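Fatty Acyl-Adenylate Ligase (Escherichia coli, PDB 3PBK) belongs to the AMP-binding enzyme family of the ANL clan and carries 5'-o-[(s)-(dodecanoyloxy)(hydroxy)phosphoryl]adenosine in a pocket of its fold. Local coordinates at residues A[76-81]-A[130-135]; A[68-73]-A[96-101]; A[62-67]-A[158-163]. All blocks are in the same frame, centred on the assembly; numbering follows the deposited sequence.

Interaction 1 (A[76-81]-A[130-135])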
loop_
_atom_site.group_PDB
_atom_site.type_symbol
_atom_site.label_atom_id
_atom_site.label_comp_id
_atom_site.label_asym_id
_atom_site.label_seq_id
_atom_site.Cartn_x
_atom_site.Cartn_y
_atom_site.Cartn_z
ATOM N N VAL A 76 20.697 3.518 5.257
ATOM C CA VAL A 76 21.049 3.593 3.848
ATOM C C VAL A 76 19.791 3.730 3.003
ATOM O O VAL A 76 19.025 2.782 2.882
ATOM C CB VAL A 76 21.811 2.340 3.383
ATOM C CG1 VAL A 76 22.179 2.468 1.917
ATOM C CG2 VAL A 76 23.048 2.120 4.231
ATOM N N ALA A 77 19.584 4.911 2.424
ATOM C CA ALA A 77 18.475 5.149 1.502
ATOM C C ALA A 77 18.642 4.403 0.182
ATOM O O ALA A 77 19.677 4.492 -0.471
ATOM C CB ALA A 77 18.326 6.622 1.234
ATOM N N LEU A 78 17.608 3.670 -0.205
ATOM C CA LEU A 78 17.594 2.984 -1.483
ATOM C C LEU A 78 16.527 3.602 -2.364
ATOM O O LEU A 78 15.420 3.884 -1.895
ATOM C CB LEU A 78 17.298 1.505 -1.279
ATOM C CG LEU A 78 18.280 0.854 -0.315
ATOM C CD1 LEU A 78 17.950 -0.596 -0.159
ATOM C CD2 LEU A 78 19.695 1.014 -0.814
ATOM N N ILE A 79 16.872 3.837 -3.628
ATOM C CA ILE A 79 15.884 4.224 -4.636
ATOM C C ILE A 79 15.178 2.970 -5.131
ATOM O O ILE A 79 15.730 2.190 -5.920
ATOM C CB ILE A 79 16.512 4.993 -5.809
ATOM C CG1 ILE A 79 16.902 6.400 -5.357
ATOM C CG2 ILE A 79 15.527 5.094 -6.961
ATOM C CD1 ILE A 79 15.707 7.298 -5.051
ATOM N N ALA A 80 13.956 2.782 -4.647
ATOM C CA ALA A 80 13.290 1.496 -4.747
ATOM C C ALA A 80 12.666 1.223 -6.111
ATOM O O ALA A 80 11.452 1.311 -6.284
ATOM C CB ALA A 80 12.255 1.354 -3.647
ATOM N N GLU A 81 13.499 0.880 -7.082
ATOM C CA GLU A 81 12.996 0.394 -8.358
ATOM C C GLU A 81 12.686 -1.095 -8.250
ATOM O O GLU A 81 13.197 -1.788 -7.359
ATOM C CB GLU A 81 14.020 0.634 -9.474
ATOM C CG GLU A 81 14.103 2.074 -9.966
ATOM C CD GLU A 81 15.297 2.290 -10.859
ATOM O OE1 GLU A 81 16.323 1.610 -10.629
ATOM O OE2 GLU A 81 15.209 3.127 -11.786
ATOM N N ALA A 130 24.323 7.142 3.561
ATOM C CA ALA A 130 24.595 6.813 2.169
ATOM C C ALA A 130 23.276 6.575 1.422
ATOM O O ALA A 130 22.244 6.300 2.027
ATOM C CB ALA A 130 25.491 5.588 2.083
ATOM N N ILE A 131 23.300 6.691 0.105
ATOM C CA ILE A 131 22.103 6.442 -0.670
ATOM C C ILE A 131 22.489 5.814 -1.993
ATOM O O ILE A 131 23.302 6.361 -2.733
ATOM C CB ILE A 131 21.271 7.734 -0.886
ATOM C CG1 ILE A 131 20.204 7.515 -1.958
ATOM C CG2 ILE A 131 22.153 8.908 -1.257
ATOM C CD1 ILE A 131 19.212 8.643 -2.040
ATOM N N ILE A 132 21.919 4.650 -2.278
ATOM C CA ILE A 132 22.228 3.934 -3.500
ATOM C C ILE A 132 21.110 4.138 -4.497
ATOM O O ILE A 132 19.952 3.936 -4.165
ATOM C CB ILE A 132 22.383 2.452 -3.216
ATOM C CG1 ILE A 132 23.531 2.245 -2.236
ATOM C CG2 ILE A 132 22.614 1.681 -4.492
ATOM C CD1 ILE A 132 23.723 0.822 -1.838
ATOM N N THR A 133 21.458 4.549 -5.713
ATOM C CA THR A 133 20.474 4.800 -6.762
ATOM C C THR A 133 20.929 4.253 -8.103
ATOM O O THR A 133 22.106 3.976 -8.308
ATOM C CB THR A 133 20.233 6.300 -6.959
ATOM O OG1 THR A 133 19.185 6.493 -7.910
ATOM C CG2 THR A 133 21.486 6.963 -7.492
ATOM N N GLY A 134 19.984 4.114 -9.023
ATOM C CA GLY A 134 20.304 3.756 -10.391
ATOM C C GLY A 134 20.717 4.980 -11.185
ATOM O O GLY A 134 20.392 6.112 -10.817
ATOM N N ASP A 135 21.433 4.755 -12.280
ATOM C CA ASP A 135 21.973 5.852 -13.076
ATOM C C ASP A 135 20.914 6.890 -13.467
ATOM O O ASP A 135 21.172 8.096 -13.404
ATOM C CB ASP A 135 22.691 5.311 -14.317
ATOM C CG ASP A 135 24.020 4.647 -13.983
ATOM O OD1 ASP A 135 24.815 5.228 -13.201
ATOM O OD2 ASP A 135 24.278 3.545 -14.513
#

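Interaction 2 (A[68-73]-A[96-101])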
loop_
_atom_site.group_PDB
_atom_site.type_symbol
_atom_site.label_atom_id
_atom_site.label_comp_id
_atom_site.label_asym_id
_atom_site.label_seq_id
_atom_site.Cartn_x
_atom_site.Cartn_y
_atom_site.Cartn_z
ATOM N N LEU A 68 32.799 1.440 3.743
ATOM C CA LEU A 68 32.512 2.860 3.808
ATOM C C LEU A 68 32.462 3.338 5.252
ATOM O O LEU A 68 31.898 4.395 5.538
ATOM C CB LEU A 68 31.185 3.168 3.119
ATOM C CG LEU A 68 31.196 3.210 1.591
ATOM C CD1 LEU A 68 29.802 2.984 1.033
ATOM C CD2 LEU A 68 31.738 4.535 1.113
ATOM N N ASN A 69 33.045 2.562 6.161
ATOM C CA ASN A 69 33.065 2.933 7.577
ATOM C C ASN A 69 31.701 3.306 8.170
ATOM O O ASN A 69 31.600 4.208 9.014
ATOM C CB ASN A 69 34.068 4.062 7.827
ATOM C CG ASN A 69 35.369 3.557 8.428
ATOM O OD1 ASN A 69 36.448 4.078 8.132
ATOM N ND2 ASN A 69 35.271 2.533 9.280
ATOM N N LEU A 70 30.664 2.602 7.723
ATOM C CA LEU A 70 29.314 2.796 8.223
ATOM C C LEU A 70 29.133 1.890 9.413
ATOM O O LEU A 70 29.553 0.730 9.389
ATOM C CB LEU A 70 28.298 2.413 7.158
ATOM C CG LEU A 70 28.361 3.132 5.817
ATOM C CD1 LEU A 70 27.630 2.320 4.774
ATOM C CD2 LEU A 70 27.760 4.516 5.939
ATOM N N LYS A 71 28.496 2.417 10.448
ATOM C CA LYS A 71 28.337 1.680 11.695
ATOM C C LYS A 71 26.955 1.062 11.790
ATOM O O LYS A 71 26.002 1.577 11.212
ATOM C CB LYS A 71 28.604 2.601 12.892
ATOM C CG LYS A 71 30.097 2.727 13.239
ATOM C CD LYS A 71 30.950 3.165 12.030
ATOM C CE LYS A 71 32.439 2.839 12.218
ATOM N NZ LYS A 71 33.053 3.581 13.362
ATOM N N LYS A 72 26.845 -0.054 12.503
ATOM C CA LYS A 72 25.537 -0.637 12.754
ATOM C C LYS A 72 24.545 0.436 13.225
ATOM O O LYS A 72 24.907 1.393 13.920
ATOM C CB LYS A 72 25.621 -1.777 13.771
ATOM C CG LYS A 72 24.254 -2.360 14.155
ATOM C CD LYS A 72 24.368 -3.698 14.885
ATOM C CE LYS A 72 24.955 -3.523 16.283
ATOM N NZ LYS A 72 25.727 -4.724 16.733
ATOM N N GLY A 73 23.292 0.275 12.823
ATOM C CA GLY A 73 22.253 1.208 13.206
ATOM C C GLY A 73 22.059 2.283 12.164
ATOM O O GLY A 73 20.949 2.788 11.997
ATOM N N ALA A 96 24.691 -6.388 6.475
ATOM C CA ALA A 96 25.651 -5.435 6.994
ATOM C C ALA A 96 25.110 -4.757 8.243
ATOM O O ALA A 96 25.740 -3.859 8.788
ATOM C CB ALA A 96 25.987 -4.411 5.942
ATOM N N GLY A 97 23.937 -5.184 8.694
ATOM C CA GLY A 97 23.344 -4.651 9.909
ATOM C C GLY A 97 22.907 -3.202 9.798
ATOM O O GLY A 97 22.606 -2.559 10.809
ATOM N N LEU A 98 22.868 -2.694 8.564
ATOM C CA LEU A 98 22.459 -1.315 8.291
ATOM C C LEU A 98 20.957 -1.215 8.136
ATOM O O LEU A 98 20.295 -2.177 7.756
ATOM C CB LEU A 98 23.131 -0.800 7.022
ATOM C CG LEU A 98 24.655 -0.841 7.008
ATOM C CD1 LEU A 98 25.144 -0.372 5.660
ATOM C CD2 LEU A 98 25.228 0.020 8.121
ATOM N N VAL A 99 20.418 -0.041 8.422
ATOM C CA VAL A 99 18.980 0.152 8.326
ATOM C C VAL A 99 18.534 0.625 6.929
ATOM O O VAL A 99 18.790 1.761 6.534
ATOM C CB VAL A 99 18.483 1.108 9.426
ATOM C CG1 VAL A 99 17.024 1.493 9.189
ATOM C CG2 VAL A 99 18.661 0.471 10.791
ATOM N N ALA A 100 17.875 -0.263 6.188
ATOM C CA ALA A 100 17.376 0.049 4.847
ATOM C C ALA A 100 16.193 1.023 4.873
ATOM O O ALA A 100 15.301 0.907 5.708
ATOM C CB ALA A 100 17.000 -1.230 4.107
ATOM N N VAL A 101 16.195 1.988 3.958
ATOM C CA VAL A 101 15.143 2.999 3.893
ATOM C C VAL A 101 14.710 3.148 2.436
ATOM O O VAL A 101 15.305 3.928 1.700
ATOM C CB VAL A 101 15.629 4.381 4.425
ATOM C CG1 VAL A 101 14.488 5.352 4.509
ATOM C CG2 VAL A 101 16.272 4.254 5.790
#

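Interaction 3 (A[62-67]-A[158-163])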
loop_
_atom_site.group_PDB
_atom_site.type_symbol
_atom_site.label_atom_id
_atom_site.label_comp_id
_atom_site.label_asym_id
_atom_site.label_seq_id
_atom_site.Cartn_x
_atom_site.Cartn_y
_atom_site.Cartn_z
ATOM N N ALA A 62 27.053 -6.459 1.584
ATOM C CA ALA A 62 27.159 -6.133 2.995
ATOM C C ALA A 62 28.592 -5.699 3.352
ATOM O O ALA A 62 28.800 -4.757 4.122
ATOM C CB ALA A 62 26.715 -7.319 3.847
ATOM N N LYS A 63 29.579 -6.382 2.780
ATOM C CA LYS A 63 30.974 -6.061 3.063
ATOM C C LYS A 63 31.421 -4.793 2.333
ATOM O O LYS A 63 32.099 -3.950 2.916
ATOM C CB LYS A 63 31.885 -7.248 2.745
ATOM C CG LYS A 63 31.818 -8.361 3.782
ATOM C CD LYS A 63 32.509 -9.628 3.288
ATOM C CE LYS A 63 32.660 -10.649 4.410
ATOM N NZ LYS A 63 33.533 -11.790 4.018
ATOM N N ARG A 64 31.035 -4.647 1.069
ATOM C CA ARG A 64 31.292 -3.399 0.367
ATOM C C ARG A 64 30.792 -2.227 1.202
ATOM O O ARG A 64 31.551 -1.326 1.551
ATOM C CB ARG A 64 30.616 -3.388 -0.998
ATOM C CG ARG A 64 31.168 -4.412 -1.967
ATOM C CD ARG A 64 30.882 -4.014 -3.415
ATOM N NE ARG A 64 29.469 -4.130 -3.778
ATOM C CZ ARG A 64 28.778 -5.268 -3.747
ATOM N NH1 ARG A 64 29.359 -6.392 -3.339
ATOM N NH2 ARG A 64 27.499 -5.287 -4.106
ATOM N N LEU A 65 29.507 -2.256 1.530
ATOM C CA LEU A 65 28.890 -1.203 2.326
ATOM C C LEU A 65 29.679 -0.847 3.576
ATOM O O LEU A 65 29.756 0.317 3.952
ATOM C CB LEU A 65 27.471 -1.598 2.717
ATOM C CG LEU A 65 26.420 -1.238 1.677
ATOM C CD1 LEU A 65 25.030 -1.511 2.206
ATOM C CD2 LEU A 65 26.590 0.215 1.305
ATOM N N LEU A 66 30.258 -1.847 4.225
ATOM C CA LEU A 66 30.999 -1.614 5.460
ATOM C C LEU A 66 32.356 -0.943 5.228
ATOM O O LEU A 66 32.876 -0.251 6.114
ATOM C CB LEU A 66 31.169 -2.920 6.229
ATOM C CG LEU A 66 29.868 -3.428 6.846
ATOM C CD1 LEU A 66 30.013 -4.874 7.292
ATOM C CD2 LEU A 66 29.436 -2.524 8.001
ATOM N N SER A 67 32.920 -1.134 4.038
ATOM C CA SER A 67 34.197 -0.524 3.712
ATOM C C SER A 67 34.044 0.984 3.747
ATOM O O SER A 67 35.023 1.719 3.780
ATOM C CB SER A 67 34.679 -0.972 2.336
ATOM O OG SER A 67 34.113 -0.169 1.318
ATOM N N TRP A 158 28.931 2.118 -8.906
ATOM C CA TRP A 158 29.953 2.509 -7.929
ATOM C C TRP A 158 29.833 1.634 -6.677
ATOM O O TRP A 158 30.830 1.155 -6.141
ATOM C CB TRP A 158 29.863 4.001 -7.561
ATOM C CG TRP A 158 29.707 4.951 -8.743
ATOM C CD1 TRP A 158 29.893 4.656 -10.071
ATOM C CD2 TRP A 158 29.357 6.355 -8.691
ATOM N NE1 TRP A 158 29.657 5.776 -10.845
ATOM C CE2 TRP A 158 29.335 6.832 -10.028
ATOM C CE3 TRP A 158 29.053 7.250 -7.649
ATOM C CZ2 TRP A 158 29.022 8.163 -10.349
ATOM C CZ3 TRP A 158 28.744 8.576 -7.972
ATOM C CH2 TRP A 158 28.731 9.016 -9.311
ATOM N N PHE A 159 28.604 1.418 -6.225
ATOM C CA PHE A 159 28.354 0.530 -5.097
ATOM C C PHE A 159 28.913 -0.879 -5.345
ATOM O O PHE A 159 29.656 -1.411 -4.514
ATOM C CB PHE A 159 26.853 0.496 -4.772
ATOM C CG PHE A 159 26.439 -0.650 -3.880
ATOM C CD1 PHE A 159 27.155 -0.957 -2.735
ATOM C CD2 PHE A 159 25.309 -1.406 -4.179
ATOM C CE1 PHE A 159 26.768 -2.014 -1.916
ATOM C CE2 PHE A 159 24.912 -2.457 -3.362
ATOM C CZ PHE A 159 25.644 -2.760 -2.230
ATOM N N LYS A 160 28.567 -1.480 -6.483
ATOM C CA LYS A 160 29.046 -2.825 -6.797
ATOM C C LYS A 160 30.562 -2.798 -6.976
ATOM O O LYS A 160 31.245 -3.827 -6.859
ATOM C CB LYS A 160 28.370 -3.379 -8.056
ATOM C CG LYS A 160 26.857 -3.422 -7.992
ATOM C CD LYS A 160 26.283 -4.457 -8.948
ATOM C CE LYS A 160 24.822 -4.158 -9.293
ATOM N NZ LYS A 160 24.192 -5.204 -10.164
ATOM N N ALA A 161 31.074 -1.597 -7.236
ATOM C CA ALA A 161 32.486 -1.389 -7.533
ATOM C C ALA A 161 33.349 -1.213 -6.278
ATOM O O ALA A 161 34.574 -1.172 -6.359
ATOM C CB ALA A 161 32.651 -0.196 -8.477
ATOM N N LEU A 162 32.706 -1.123 -5.121
ATOM C CA LEU A 162 33.424 -0.964 -3.857
ATOM C C LEU A 162 34.220 -2.208 -3.460
ATOM O O LEU A 162 34.025 -3.294 -4.017
ATOM C CB LEU A 162 32.458 -0.574 -2.731
ATOM C CG LEU A 162 32.401 0.908 -2.354
ATOM C CD1 LEU A 162 32.693 1.804 -3.549
ATOM C CD2 LEU A 162 31.058 1.250 -1.728
ATOM N N PRO A 163 35.139 -2.038 -2.502
ATOM C CA PRO A 163 35.953 -3.128 -1.951
ATOM C C PRO A 163 35.288 -3.831 -0.760
ATOM O O PRO A 163 34.717 -3.174 0.114
ATOM C CB PRO A 163 37.226 -2.406 -1.474
ATOM C CG PRO A 163 37.097 -0.970 -1.958
ATOM C CD PRO A 163 35.640 -0.723 -2.082
#

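Interaction 1 (A[76-81]-A[130-135])
The pairing of Ala77 with Ile131 and of Leu78 with Ile132 joins the two inner strands of a four-stranded parallel β-sheet, in which 75-79 is flanked by 99-103 and 130-133 by 152-155. The short segments run nearly parallel, their axes 16° apart, and the backbone bonds alternate between the residues before and after a partner, as parallel pairing requires. Ala77 gives its N-H to Ala130 O (N to O 3.0 Å) and, through its own O, receives Ile132 N at 2.9 Å. Ile79 N then reaches Ile132 O at 3.1 Å. Side chains sort themselves on the two faces of the sheet. On one, Ala77 CB lies 3.8 Å from Ile131 CB. On the other, Leu78 and Ile132 run side by side and point the same way, with Leu78 CD2 3.9 Å from Ile132 CB; helix 84-95 covers Leu78 through Phe86 and Phe90, while Phe159 packs on Ile132. Where the strands end, Ile79 and Thr133 again lie alongside each other. Thr133 has its hydroxyl anti to the backbone N (chi1 -175°), which sets OG1 3.4 Å from Ile79 CG1 while it donates a hydrogen bond to Gly134 O.

Interaction 2 (A[68-73]-A[96-101])
Leu98 contributes the most surface to this contact, and it meets the loop 68-73 with both of its methyl groups. Leu98 CD1 touches Leu70 CD1 at 3.8 Å, the two side chains crossing at about a right angle, while Leu98 CD2 is turned to the loop backbone, 3.5 Å from Lys71 O, and also lies 4.0 Å from Leu70 CB. The two methyls of Leu98 thus meet the middle of the loop, CD1 on the end of the Leu70 side chain and CD2 beside both Lys71 O and Leu70 CB. Both leucines hold CG anti to the carbonyl carbon; in Leu98 (chi1 -57°) this brings the branch point round to the loop although its CB sets off to one side. Leu70 is backed in turn by Ala129.

Gly73 comes next in buried surface and works through its backbone. Its O lies 3.5 Å from Val99 CG2, and its N is the same distance, 3.5 Å, from Gly97 O, an approach that does not amount to a hydrogen bond. At its backbone angles (phi 94°, psi -31°) a CB would be jammed against the carbonyl O of Lys72. Lys72 itself touches with CG alone, 3.7 Å from Gly97 O, and its amino end leads away. Asp74, the next residue of the loop, accepts a hydrogen bond from Lys71 N through OD2. Across from the loop, Gly97 closes helix 84-95 with a Schellman motif, after which the chain enters strand 99-103: the helix-to-strand half of a β-α-β crossover from strand 75-79.

Interaction 3 (A[62-67]-A[158-163])
Arg64 and Phe159 are joined twice, once through the backbone of the phenylalanine and once through its ring. Arg64 NE donates to Phe159 O at 2.8 Å; the oxygen lies at the edge of the guanidinium, close to its plane, although the bond is bent (132° at the hydrogen). NH2 meanwhile sits over one face of the ring, toward the rim and 3.7 Å from Phe159 CZ, making a cation-pi contact with CZ of Arg64 4.5 Å from the ring centroid. The planes are tilted 39° apart, so the guanidinium leans over the ring and is not stacked flat on it. A bend at chi3 (-71°) turns the guanidinium so that NH2 comes over the ring. The contact sets helix 51-67 against helix 156-160 and the loop that follows it; Phe159 and Leu65 reach the parallel sheet through Ile132. Leu65 CG adds a 3.7 Å apolar touch at Phe159 CE1, and Leu162 CB lies 3.8 Å from Arg64 CB. Further out, Leu162 N also binds Phe159 O, from the face of its carbonyl plane opposite to Arg64 NE. Ser67 OG donates to Arg64 O, which takes Ser67 N as well, and a backbone bond joins Lys63 to Ala165 beyond Pro163.

How the interactions relate
The three contacts show how one small parallel sheet and its covering helices are built from separate parts of the chain. Their centres lie 12 to 14 Å apart, on the same side of the chain's centre. Helix 51-67 of interaction 3 leads through loop 68-73 of interaction 2 into strand 75-79 of interaction 1; the partners follow in the order 96-101, 130-135 and 158-163. Interactions 1 and 2 therefore interleave along the chain, and interaction 3 spans both. Strand 75-79 is also paired with 99-103, through Val76 N to Val99 O at 2.9 Å. Leu65 touches Leu98 and Ile132, and Ile132 touches Phe159, so apolar side chains link the three contacts.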